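Local coordinates for protein arginine--tRNA ligase (Campylobacter jejuni, PDB 3FNR) that probably catalyses the ATP-dependent attachment of L-arginine to its cognate tRNA, releasing AMP and diphosphate, as a monomeric class I aminoacyl-tRNA synthetase, at residues Leu85-Ser89 with Pro106-Tyr110; Asn20-Lys24 with Leu437-Thr441; Gly193-Leu197 with Arg208-Glu213; Asn154-Ala158 with Met296-Asp301. The protein carries 1 engineered substitution. One frame throughout, in Å; residues are numbered along the deposited sequence. Where two conformers were deposited one is given.

Contact 1 (Leu85-Ser89 with Pro106-Tyr110); sequences LLGLS and PEQYY
Tyr110 lays its ring against the helical turn Leu85-Ser89, and the edge bearing CD2 and CE2 does the touching. Leu86 meets that edge with its backbone: its N lies 3.7 Å from Tyr110 CE2, close to the plane of the ring, and its CA is in plane as well. The Leu86 side chain crosses the tyrosine at about a right angle, bringing its CD1 within 4.1 Å of Tyr110 CD2. Leu85 approaches the same ring obliquely: its CB comes within 4.0 Å of Tyr110 CE2, while the methyl CD2 drops onto the loop backbone, 3.3 Å from Gln108 O. The chi1 of -133° that carries the branch there lies away from the staggered values.

This is a helix packed against the loop that follows it: the chain leaves helix 80-98, turns back, and passes along the helix before entering helix 113-126, all within the catalytic domain. Leu86 also leans on Ala143 of helix 136-157.

Ser89 supplies the polar link. Tyr110 N donates to Ser89 OG over 3.0 Å in a fairly straight bond (160° at the hydrogen). With OG beside its own backbone N (chi1 -57°), the hydroxyl in turn donates to Leu85 O at 2.7 Å, a carbonyl that Ser89 N reaches from the opposite face.

Contact 2 (Asn20-Lys24 with Leu437-Thr441); sequences NDFTK and LSIKT
Phe22 and Thr23 occupy the corners of a type II beta turn running from Asp21 to Lys24, closed by Lys24 N on Asp21 O at 3.1 Å, and this turn faces the side of the helical segment Leu437-Thr441. The backbones stay apart, with Phe22 CA and Thr441 CA, the nearest pair, 7.7 Å from each other.

Phe22 bridges the gap. With CG anti to the backbone N (chi1 175°), its ring extends to the helix, where Leu437 CD2 makes an off-centre CH-pi contact, 4.2 Å from the ring centroid and 30° off the normal. Thr23 CG2 sits over the centre of one ring face. Two hydroxyls come to the ring edge: Ser438 OG is 3.5 Å from Phe22 CE2, and Thr441 OG1 is 3.7 Å from Phe22 CD2. Alongside, Thr23 OG1 meets Thr441 CG2 at 3.5 Å as the two threonines pass antiparallel.

Each hydroxyl has a hydrogen-bond partner other than the facing segment: Thr441 OG1 bonds to Leu437 O, Ser438 OG to Ala380 O, and Thr23 OG1 to Phe22 O and His65. The catalytic domain therefore meets the DALR anticodon-binding domain here through apolar surface and ring edge, with the buried hydroxyls already satisfied.

Contact 3 (Gly193-Leu197 with Arg208-Glu213); sequences GKIWL and RVIIRE. With SO4 (sulfate ion), chain C.
Val209 CG2 sits squarely over the six-membered ring of Trp196, 3.6 Å from its centroid and only 9° off the normal, and marks the tight part of this antiparallel strand pair. The two residues form a non-hydrogen-bonded pair, and Trp196 NE1 is tied back to Gln191 O. On the opposite sheet face Ile195 and Ile211 lie side by side, with Ile195 CD1 3.8 Å from Ile211 CG1, while Leu197 CB packs on Ile210 CG1 at 3.7 Å. Leu197 and Arg208 exchange two backbone bonds, the shorter from Leu197 N to Arg208 O at 2.7 Å.

Between these pairs the hairpin carries a classic beta bulge: Ile210 and Ile211 both face Ile195, whose carbonyl O accepts from Ile210 N at 2.9 Å and from Ile211 N at 3.1 Å. The extra residue shifts the register by one and coincides with a corner in the chain at Ile210, whose side chain reaches helix 219-231.

Toward Gly193 and Glu213 the contact thins at the surface. Lys194 runs beside Glu213, but Glu213 is modelled in two conformers, so any pairing of their charges is doubtful. Arg212 turns away from the partner strand and makes a weak bond from NE to O3 of a sulfate, probably from the crystallisation liquor, which Tyr219 N also holds.

Contact 4 (Asn154-Ala158 with Met296-Asp301); sequences NLEQA and MSDVVD
Met296 leads the apolar packing with its terminal methyl. The chain runs out extended, CG anti to the backbone N (chi1 -177°), then bends at the last torsion, and CE ends against the end of helix 136-157 and the residue after it: 3.3 Å from Asn154 O and 3.6 Å from Ala158 CB. Farther along, Val300 CG1 lies 3.7 Å from Gln157 CG, the side chains running past one another head to tail, so the aliphatic part of the glutamine packs on the valine.

Direct polar contact is slight. Gln157 NE2 reaches Asp301 OD1 at 3.2 Å, but the bond is weak, bent to 133° at the hydrogen, with amide and carboxylate planes turned 55° from one another.

Water does more of the joining. One molecule donates to Asn154 OD1 and accepts from Ser297 N, at 2.9 Å from that nitrogen. A second accepts from Asn154 ND2 and bonds to Ser297 OG. The third donates to Gln157 OE1 at 2.7 Å and also meets Ser297 OG, with a weak bond from Asn154 ND2.

Asn154 OD1 takes a further bond from Leu45 N, and the backbone of Met296 is bonded to Leu45 too. The end of helix 136-157 and the start of helix 296-303 are thus both tied to Leu45 of the HIGH motif, the ATP-binding signature of class I synthetases.

How the contacts relate
Contacts 1, 3 and 4 all belong to the catalytic domain, whereas contact 2 joins that domain to the anticodon-binding domain and closes a chain loop containing the other three. Contact 4, with its centre about 12 Å from that of the chain, is the one tied directly to the HIGH motif. Helix 136-157 links it to contact 1: its C-terminal end forms part of contact 4, and Ala143 and Ile136 meet the leucines of helix 80-98, the two centres lying about 24 Å apart. Contact 3, with its sulfate, is an outlying hairpin nested along the chain between the segments of contact 4, centres about 40 Å apart. Contacts 2 and 3 lie on opposite sides of the chain's centre, about 53 Å apart between centres.

Contact 1 (Leu85-Ser89 with Pro106-Tyr110)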
loop_
_atom_site.group_PDB
_atom_site.type_symbol
_atom_site.label_atom_id
_atom_site.label_comp_id
_atom_site.label_asym_id
_atom_site.label_seq_id
_atom_site.Cartn_x
_atom_site.Cartn_y
_atom_site.Cartn_z
ATOM N N LEU A 85 -18.349 8.926 18.574
ATOM C CA LEU A 85 -17.874 7.917 19.524
ATOM C C LEU A 85 -16.411 8.125 19.943
ATOM O O LEU A 85 -16.053 7.867 21.091
ATOM C CB LEU A 85 -18.059 6.501 18.955
ATOM C CG LEU A 85 -18.685 5.398 19.826
ATOM C CD1 LEU A 85 -18.569 4.026 19.165
ATOM C CD2 LEU A 85 -18.129 5.343 21.244
ATOM N N LEU A 86 -15.577 8.587 19.015
ATOM C CA LEU A 86 -14.191 8.929 19.332
ATOM C C LEU A 86 -14.108 10.091 20.336
ATOM O O LEU A 86 -13.302 10.049 21.262
ATOM C CB LEU A 86 -13.404 9.255 18.059
ATOM C CG LEU A 86 -11.930 9.626 18.221
ATOM C CD1 LEU A 86 -11.097 8.381 18.538
ATOM C CD2 LEU A 86 -11.424 10.335 16.971
ATOM N N GLY A 87 -14.941 11.114 20.148
ATOM C CA GLY A 87 -15.039 12.225 21.100
ATOM C C GLY A 87 -15.585 11.763 22.441
ATOM O O GLY A 87 -15.117 12.201 23.497
ATOM N N LEU A 88 -16.568 10.863 22.385
ATOM C CA LEU A 88 -17.173 10.262 23.571
ATOM C C LEU A 88 -16.164 9.463 24.387
ATOM O O LEU A 88 -16.091 9.612 25.607
ATOM C CB LEU A 88 -18.339 9.352 23.171
ATOM C CG LEU A 88 -19.144 8.701 24.301
ATOM C CD1 LEU A 88 -19.985 9.733 25.047
ATOM C CD2 LEU A 88 -20.026 7.591 23.761
ATOM N N SER A 89 -15.386 8.632 23.695
ATOM C CA SER A 89 -14.427 7.724 24.321
ATOM C C SER A 89 -13.292 8.448 25.035
ATOM O O SER A 89 -12.858 8.008 26.099
ATOM C CB SER A 89 -13.861 6.754 23.282
ATOM O OG SER A 89 -14.906 6.019 22.659
ATOM N N PRO A 106 -20.808 2.319 27.437
ATOM C CA PRO A 106 -21.678 1.710 26.424
ATOM C C PRO A 106 -21.124 0.383 25.905
ATOM O O PRO A 106 -20.018 -0.019 26.277
ATOM C CB PRO A 106 -21.696 2.752 25.292
ATOM C CG PRO A 106 -21.062 3.989 25.860
ATOM C CD PRO A 106 -20.119 3.508 26.907
ATOM N N GLU A 107 -21.888 -0.287 25.048
ATOM C CA GLU A 107 -21.479 -1.589 24.520
ATOM C C GLU A 107 -20.430 -1.484 23.409
ATOM O O GLU A 107 -19.701 -2.443 23.147
ATOM C CB GLU A 107 -22.695 -2.407 24.064
ATOM C CG GLU A 107 -23.730 -2.678 25.168
ATOM C CD GLU A 107 -23.124 -3.267 26.442
ATOM O OE1 GLU A 107 -23.352 -2.692 27.528
ATOM O OE2 GLU A 107 -22.418 -4.296 26.357
ATOM N N GLN A 108 -20.357 -0.320 22.766
ATOM C CA GLN A 108 -19.342 -0.047 21.751
ATOM C C GLN A 108 -18.606 1.246 22.091
ATOM O O GLN A 108 -19.209 2.322 22.101
ATOM C CB GLN A 108 -19.973 0.061 20.354
ATOM C CG GLN A 108 -20.664 -1.210 19.835
ATOM C CD GLN A 108 -19.694 -2.324 19.450
ATOM O OE1 GLN A 108 -18.555 -2.072 19.051
ATOM N NE2 GLN A 108 -20.154 -3.566 19.562
ATOM N N TYR A 109 -17.308 1.129 22.377
ATOM C CA TYR A 109 -16.449 2.282 22.686
ATOM C C TYR A 109 -14.981 2.022 22.344
ATOM O O TYR A 109 -14.541 0.871 22.288
ATOM C CB TYR A 109 -16.600 2.728 24.153
ATOM C CG TYR A 109 -16.110 1.736 25.195
ATOM C CD1 TYR A 109 -16.864 0.606 25.526
ATOM C CD2 TYR A 109 -14.904 1.942 25.868
ATOM C CE1 TYR A 109 -16.424 -0.304 26.481
ATOM C CE2 TYR A 109 -14.456 1.041 26.831
ATOM C CZ TYR A 109 -15.221 -0.081 27.130
ATOM O OH TYR A 109 -14.789 -0.979 28.080
ATOM N N TYR A 110 -14.230 3.097 22.118
ATOM C CA TYR A 110 -12.810 2.980 21.786
ATOM C C TYR A 110 -11.915 3.010 23.030
ATOM O O TYR A 110 -11.988 3.932 23.849
ATOM C CB TYR A 110 -12.384 4.051 20.773
ATOM C CG TYR A 110 -13.206 4.072 19.501
ATOM C CD1 TYR A 110 -13.486 2.893 18.802
ATOM C CD2 TYR A 110 -13.689 5.272 18.985
ATOM C CE1 TYR A 110 -14.238 2.910 17.633
ATOM C CE2 TYR A 110 -14.442 5.302 17.818
ATOM C CZ TYR A 110 -14.711 4.119 17.145
ATOM O OH TYR A 110 -15.454 4.144 15.987
#

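Contact 2 (Asn20-Lys24 with Leu437-Thr441)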
loop_
_atom_site.group_PDB
_atom_site.type_symbol
_atom_site.label_atom_id
_atom_site.label_comp_id
_atom_site.label_asym_id
_atom_site.label_seq_id
_atom_site.Cartn_x
_atom_site.Cartn_y
_atom_site.Cartn_z
ATOM N N ASN A 20 19.829 5.780 -12.797
ATOM C CA ASN A 20 18.518 6.206 -12.305
ATOM C C ASN A 20 17.368 6.018 -13.305
ATOM O O ASN A 20 16.202 5.985 -12.915
ATOM C CB ASN A 20 18.569 7.653 -11.809
ATOM C CG ASN A 20 19.310 7.802 -10.477
ATOM O OD1 ASN A 20 19.673 8.912 -10.089
ATOM N ND2 ASN A 20 19.526 6.693 -9.772
ATOM N N ASP A 21 17.702 5.875 -14.585
ATOM C CA ASP A 21 16.700 5.696 -15.629
ATOM C C ASP A 21 16.500 4.238 -16.057
ATOM O O ASP A 21 15.663 3.955 -16.920
ATOM C CB ASP A 21 17.045 6.565 -16.838
ATOM C CG ASP A 21 17.049 8.053 -16.508
ATOM O OD1 ASP A 21 17.571 8.835 -17.335
ATOM O OD2 ASP A 21 16.538 8.443 -15.428
ATOM N N PHE A 22 17.268 3.329 -15.451
ATOM C CA PHE A 22 17.213 1.894 -15.748
ATOM C C PHE A 22 15.825 1.344 -15.447
ATOM O O PHE A 22 15.328 1.480 -14.317
ATOM C CB PHE A 22 18.278 1.144 -14.938
ATOM C CG PHE A 22 18.230 -0.367 -15.073
ATOM C CD1 PHE A 22 18.391 -0.984 -16.314
ATOM C CD2 PHE A 22 18.063 -1.168 -13.946
ATOM C CE1 PHE A 22 18.366 -2.371 -16.434
ATOM C CE2 PHE A 22 18.044 -2.557 -14.051
ATOM C CZ PHE A 22 18.195 -3.162 -15.299
ATOM N N THR A 23 15.230 0.749 -16.484
ATOM C CA THR A 23 13.879 0.152 -16.514
ATOM C C THR A 23 12.693 1.131 -16.470
ATOM O O THR A 23 11.534 0.703 -16.536
ATOM C CB THR A 23 13.678 -1.004 -15.491
ATOM O OG1 THR A 23 13.696 -0.488 -14.155
ATOM C CG2 THR A 23 14.754 -2.073 -15.650
ATOM N N LYS A 24 12.982 2.427 -16.369
ATOM C CA LYS A 24 11.950 3.459 -16.443
ATOM C C LYS A 24 11.295 3.478 -17.820
ATOM O O LYS A 24 11.973 3.359 -18.845
ATOM C CB LYS A 24 12.524 4.843 -16.110
ATOM C CG LYS A 24 12.673 5.086 -14.612
ATOM C CD LYS A 24 12.896 6.530 -14.264
ATOM C CE LYS A 24 12.919 6.705 -12.751
ATOM N NZ LYS A 24 13.640 7.944 -12.360
ATOM N N LEU A 437 22.394 -3.225 -9.418
ATOM C CA LEU A 437 21.491 -2.196 -9.916
ATOM C C LEU A 437 20.047 -2.683 -10.016
ATOM O O LEU A 437 19.130 -1.951 -9.649
ATOM C CB LEU A 437 21.982 -1.644 -11.260
ATOM C CG LEU A 437 21.143 -0.568 -11.967
ATOM C CD1 LEU A 437 20.990 0.701 -11.120
ATOM C CD2 LEU A 437 21.706 -0.253 -13.335
ATOM N N SER A 438 19.857 -3.914 -10.492
ATOM C CA SER A 438 18.536 -4.543 -10.541
ATOM C C SER A 438 17.952 -4.767 -9.149
ATOM O O SER A 438 16.755 -4.576 -8.943
ATOM C CB SER A 438 18.601 -5.867 -11.289
ATOM O OG SER A 438 18.952 -5.643 -12.643
ATOM N N ILE A 439 18.799 -5.160 -8.199
ATOM C CA ILE A 439 18.356 -5.383 -6.824
ATOM C C ILE A 439 17.859 -4.061 -6.237
ATOM O O ILE A 439 16.719 -3.978 -5.746
ATOM C CB ILE A 439 19.469 -6.040 -5.960
ATOM C CG1 ILE A 439 19.614 -7.515 -6.344
ATOM C CG2 ILE A 439 19.168 -5.917 -4.467
ATOM C CD1 ILE A 439 20.800 -8.211 -5.736
ATOM N N LYS A 440 18.691 -3.029 -6.369
ATOM C CA LYS A 440 18.408 -1.682 -5.875
ATOM C C LYS A 440 17.149 -1.074 -6.498
ATOM O O LYS A 440 16.287 -0.562 -5.781
ATOM C CB LYS A 440 19.618 -0.773 -6.125
ATOM C CG LYS A 440 19.420 0.665 -5.689
ATOM C CD LYS A 440 20.738 1.293 -5.296
ATOM C CE LYS A 440 21.258 2.218 -6.363
ATOM N NZ LYS A 440 20.681 3.572 -6.166
ATOM N N THR A 441 17.059 -1.129 -7.825
ATOM C CA THR A 441 15.892 -0.650 -8.551
ATOM C C THR A 441 14.604 -1.330 -8.067
ATOM O O THR A 441 13.711 -0.655 -7.563
ATOM C CB THR A 441 16.073 -0.816 -10.075
ATOM O OG1 THR A 441 17.249 -0.102 -10.490
ATOM C CG2 THR A 441 14.855 -0.292 -10.840
#

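Contact 3 (Gly193-Leu197 with Arg208-Glu213)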
loop_
_atom_site.group_PDB
_atom_site.type_symbol
_atom_site.label_atom_id
_atom_site.label_comp_id
_atom_site.label_asym_id
_atom_site.label_seq_id
_atom_site.Cartn_x
_atom_site.Cartn_y
_atom_site.Cartn_z
ATOM N N GLY A 193 -41.715 5.679 1.491
ATOM C CA GLY A 193 -41.091 6.873 2.065
ATOM C C GLY A 193 -39.580 6.938 1.902
ATOM O O GLY A 193 -38.928 7.796 2.491
ATOM N N LYS A 194 -39.027 6.042 1.091
ATOM C CA LYS A 194 -37.586 5.977 0.877
ATOM C C LYS A 194 -37.257 6.163 -0.588
ATOM O O LYS A 194 -38.053 5.822 -1.459
ATOM C CB LYS A 194 -37.031 4.630 1.343
ATOM C CG LYS A 194 -37.159 4.361 2.835
ATOM C CD LYS A 194 -36.927 2.884 3.121
ATOM C CE LYS A 194 -37.365 2.510 4.525
ATOM N NZ LYS A 194 -37.297 1.037 4.741
ATOM N N ILE A 195 -36.070 6.696 -0.855
ATOM C CA ILE A 195 -35.544 6.756 -2.213
ATOM C C ILE A 195 -34.570 5.592 -2.392
ATOM O O ILE A 195 -33.641 5.419 -1.595
ATOM C CB ILE A 195 -34.877 8.122 -2.484
ATOM C CG1 ILE A 195 -35.942 9.228 -2.460
ATOM C CG2 ILE A 195 -34.117 8.122 -3.807
ATOM C CD1 ILE A 195 -35.420 10.600 -2.085
ATOM N N TRP A 196 -34.813 4.796 -3.431
ATOM C CA TRP A 196 -34.059 3.581 -3.714
ATOM C C TRP A 196 -33.258 3.720 -5.002
ATOM O O TRP A 196 -33.666 4.437 -5.904
ATOM C CB TRP A 196 -35.013 2.393 -3.881
ATOM C CG TRP A 196 -35.809 2.029 -2.659
ATOM C CD1 TRP A 196 -36.883 2.701 -2.147
ATOM C CD2 TRP A 196 -35.611 0.889 -1.812
ATOM N NE1 TRP A 196 -37.356 2.062 -1.026
ATOM C CE2 TRP A 196 -36.596 0.945 -0.798
ATOM C CE3 TRP A 196 -34.696 -0.175 -1.809
ATOM C CZ2 TRP A 196 -36.692 -0.021 0.213
ATOM C CZ3 TRP A 196 -34.793 -1.140 -0.802
ATOM C CH2 TRP A 196 -35.788 -1.053 0.194
ATOM N N LEU A 197 -32.121 3.028 -5.075
ATOM C CA LEU A 197 -31.399 2.825 -6.333
ATOM C C LEU A 197 -31.871 1.522 -6.979
ATOM O O LEU A 197 -31.902 0.479 -6.333
ATOM C CB LEU A 197 -29.880 2.779 -6.094
ATOM C CG LEU A 197 -28.941 2.420 -7.258
ATOM C CD1 LEU A 197 -28.632 3.613 -8.153
ATOM C CD2 LEU A 197 -27.653 1.829 -6.720
ATOM N N ARG A 208 -31.383 -1.029 -3.528
ATOM C CA ARG A 208 -30.692 -0.512 -2.345
ATOM C C ARG A 208 -31.206 0.858 -1.920
ATOM O O ARG A 208 -31.552 1.674 -2.762
ATOM C CB ARG A 208 -29.188 -0.407 -2.626
ATOM C CG ARG A 208 -28.525 -1.633 -3.272
ATOM C CD ARG A 208 -28.407 -2.793 -2.307
ATOM N NE ARG A 208 -28.040 -4.027 -2.999
ATOM C CZ ARG A 208 -27.691 -5.160 -2.396
ATOM N NH1 ARG A 208 -27.377 -6.217 -3.122
ATOM N NH2 ARG A 208 -27.640 -5.237 -1.070
ATOM N N VAL A 209 -31.220 1.121 -0.616
ATOM C CA VAL A 209 -31.684 2.412 -0.096
ATOM C C VAL A 209 -30.625 3.510 -0.224
ATOM O O VAL A 209 -29.510 3.381 0.301
ATOM C CB VAL A 209 -32.145 2.308 1.375
ATOM C CG1 VAL A 209 -32.572 3.677 1.923
ATOM C CG2 VAL A 209 -33.281 1.322 1.495
ATOM N N ILE A 210 -30.992 4.582 -0.926
ATOM C CA ILE A 210 -30.158 5.774 -1.045
ATOM C C ILE A 210 -30.512 6.779 0.050
ATOM O O ILE A 210 -29.641 7.231 0.787
ATOM C CB ILE A 210 -30.300 6.434 -2.448
ATOM C CG1 ILE A 210 -29.814 5.485 -3.540
ATOM C CG2 ILE A 210 -29.515 7.735 -2.526
ATOM C CD1 ILE A 210 -28.450 4.837 -3.259
ATOM N N ILE A 211 -31.791 7.131 0.144
ATOM C CA ILE A 211 -32.271 8.048 1.174
ATOM C C ILE A 211 -33.264 7.321 2.069
ATOM O O ILE A 211 -34.224 6.719 1.586
ATOM C CB ILE A 211 -32.934 9.316 0.566
ATOM C CG1 ILE A 211 -32.031 9.973 -0.489
ATOM C CG2 ILE A 211 -33.342 10.320 1.660
ATOM C CD1 ILE A 211 -30.674 10.463 0.017
ATOM N N ARG A 212 -33.017 7.373 3.373
ATOM C CA ARG A 212 -33.907 6.781 4.366
ATOM C C ARG A 212 -35.188 7.600 4.495
ATOM O O ARG A 212 -35.259 8.739 4.014
ATOM C CB ARG A 212 -33.223 6.755 5.735
ATOM C CG ARG A 212 -31.960 5.927 5.849
ATOM C CD ARG A 212 -31.041 6.585 6.870
ATOM N NE ARG A 212 -30.383 5.630 7.759
ATOM C CZ ARG A 212 -29.763 5.962 8.891
ATOM N NH1 ARG A 212 -29.711 7.230 9.288
ATOM N NH2 ARG A 212 -29.196 5.020 9.635
ATOM N N GLU A 213 -36.179 7.024 5.180
ATOM C CA GLU A 213 -37.439 7.682 5.542
ATOM C C GLU A 213 -37.214 8.928 6.405
ATOM O O GLU A 213 -38.101 9.767 6.567
ATOM C CB GLU A 213 -38.357 6.681 6.268
ATOM C CG GLU A 213 -37.962 6.307 7.724
ATOM C CD GLU A 213 -36.646 5.529 7.847
ATOM O OE1 GLU A 213 -35.840 5.865 8.741
ATOM O OE2 GLU A 213 -36.413 4.591 7.054
HETATM S S SO4 C . -27.205 3.395 6.614
HETATM O O1 SO4 C . -26.526 4.687 6.604
HETATM O O2 SO4 C . -26.943 2.754 7.899
HETATM O O3 SO4 C . -28.644 3.588 6.451
HETATM O O4 SO4 C . -26.700 2.546 5.538
#

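Contact 4 (Asn154-Ala158 with Met296-Asp301)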
loop_
_atom_site.group_PDB
_atom_site.type_symbol
_atom_site.label_atom_id
_atom_site.label_comp_id
_atom_site.label_asym_id
_atom_site.label_seq_id
_atom_site.Cartn_x
_atom_site.Cartn_y
_atom_site.Cartn_z
ATOM N N ASN A 154 1.794 6.305 10.832
ATOM C CA ASN A 154 1.688 4.844 10.706
ATOM C C ASN A 154 2.083 4.407 9.301
ATOM O O ASN A 154 2.837 3.458 9.130
ATOM C CB ASN A 154 0.260 4.353 10.968
ATOM C CG ASN A 154 -0.091 4.260 12.435
ATOM O OD1 ASN A 154 -1.176 3.784 12.778
ATOM N ND2 ASN A 154 0.809 4.702 13.312
ATOM N N LEU A 155 1.573 5.128 8.306
ATOM C CA LEU A 155 1.886 4.889 6.908
ATOM C C LEU A 155 3.316 5.288 6.549
ATOM O O LEU A 155 3.968 4.615 5.760
ATOM C CB LEU A 155 0.898 5.649 6.014
ATOM C CG LEU A 155 -0.534 5.110 5.939
ATOM C CD1 LEU A 155 -1.446 6.091 5.208
ATOM C CD2 LEU A 155 -0.560 3.738 5.272
ATOM N N GLU A 156 3.795 6.389 7.121
ATOM C CA GLU A 156 5.144 6.872 6.838
ATOM C C GLU A 156 6.187 5.895 7.375
ATOM O O GLU A 156 7.254 5.734 6.792
ATOM C CB GLU A 156 5.351 8.255 7.449
ATOM C CG GLU A 156 5.999 9.273 6.517
ATOM C CD GLU A 156 7.497 9.076 6.335
ATOM O OE1 GLU A 156 7.904 8.305 5.435
ATOM O OE2 GLU A 156 8.269 9.726 7.074
ATOM N N GLN A 157 5.858 5.250 8.491
ATOM C CA GLN A 157 6.681 4.197 9.080
ATOM C C GLN A 157 6.911 3.038 8.108
ATOM O O GLN A 157 7.990 2.451 8.082
ATOM C CB GLN A 157 6.029 3.684 10.360
ATOM C CG GLN A 157 6.980 3.000 11.311
ATOM C CD GLN A 157 6.299 2.520 12.575
ATOM O OE1 GLN A 157 5.094 2.697 12.753
ATOM N NE2 GLN A 157 7.071 1.913 13.467
ATOM N N ALA A 158 5.899 2.735 7.296
ATOM C CA ALA A 158 5.996 1.705 6.264
ATOM C C ALA A 158 6.372 2.275 4.898
ATOM O O ALA A 158 6.198 1.606 3.870
ATOM C CB ALA A 158 4.707 0.947 6.174
ATOM N N MET A 296 -0.767 -2.149 13.035
ATOM C CA MET A 296 0.254 -2.120 11.982
ATOM C C MET A 296 1.586 -1.631 12.556
ATOM O O MET A 296 2.642 -2.194 12.263
ATOM C CB MET A 296 -0.215 -1.225 10.823
ATOM C CG MET A 296 0.721 -1.153 9.623
ATOM S SD MET A 296 0.049 -0.149 8.285
ATOM C CE MET A 296 1.490 0.726 7.775
ATOM N N SER A 297 1.486 -0.608 13.402
ATOM C CA SER A 297 2.582 0.004 14.140
ATOM C C SER A 297 3.387 -0.979 14.985
ATOM O O SER A 297 4.616 -0.919 15.002
ATOM C CB SER A 297 1.999 1.065 15.074
ATOM O OG SER A 297 2.814 2.213 15.101
ATOM N N ASP A 298 2.684 -1.861 15.695
ATOM C CA ASP A 298 3.315 -2.846 16.565
ATOM C C ASP A 298 4.134 -3.852 15.763
ATOM O O ASP A 298 5.242 -4.217 16.161
ATOM C CB ASP A 298 2.259 -3.581 17.399
ATOM C CG ASP A 298 1.675 -2.717 18.515
ATOM O OD1 ASP A 298 0.622 -3.108 19.064
ATOM O OD2 ASP A 298 2.259 -1.660 18.848
ATOM N N VAL A 299 3.578 -4.283 14.633
ATOM C CA VAL A 299 4.244 -5.219 13.730
ATOM C C VAL A 299 5.494 -4.595 13.098
ATOM O O VAL A 299 6.546 -5.234 13.060
ATOM C CB VAL A 299 3.248 -5.774 12.678
ATOM C CG1 VAL A 299 3.956 -6.587 11.599
ATOM C CG2 VAL A 299 2.163 -6.624 13.369
ATOM N N VAL A 300 5.395 -3.342 12.646
ATOM C CA VAL A 300 6.556 -2.634 12.083
ATOM C C VAL A 300 7.639 -2.408 13.143
ATOM O O VAL A 300 8.830 -2.468 12.840
ATOM C CB VAL A 300 6.185 -1.292 11.386
ATOM C CG1 VAL A 300 7.418 -0.661 10.724
ATOM C CG2 VAL A 300 5.137 -1.501 10.333
ATOM N N ASP A 301 7.221 -2.175 14.386
ATOM C CA ASP A 301 8.153 -2.052 15.512
ATOM C C ASP A 301 8.957 -3.341 15.702
ATOM O O ASP A 301 10.165 -3.306 15.953
ATOM C CB ASP A 301 7.398 -1.718 16.807
ATOM C CG ASP A 301 6.964 -0.256 16.884
ATOM O OD1 ASP A 301 7.640 0.613 16.290
ATOM O OD2 ASP A 301 5.940 0.021 17.551
HETATM O O HOH W 1 -0.996 0.922 13.592
HETATM O O HOH W 2 0.657 3.738 16.370
HETATM O O HOH W 3 3.847 4.943 13.708
#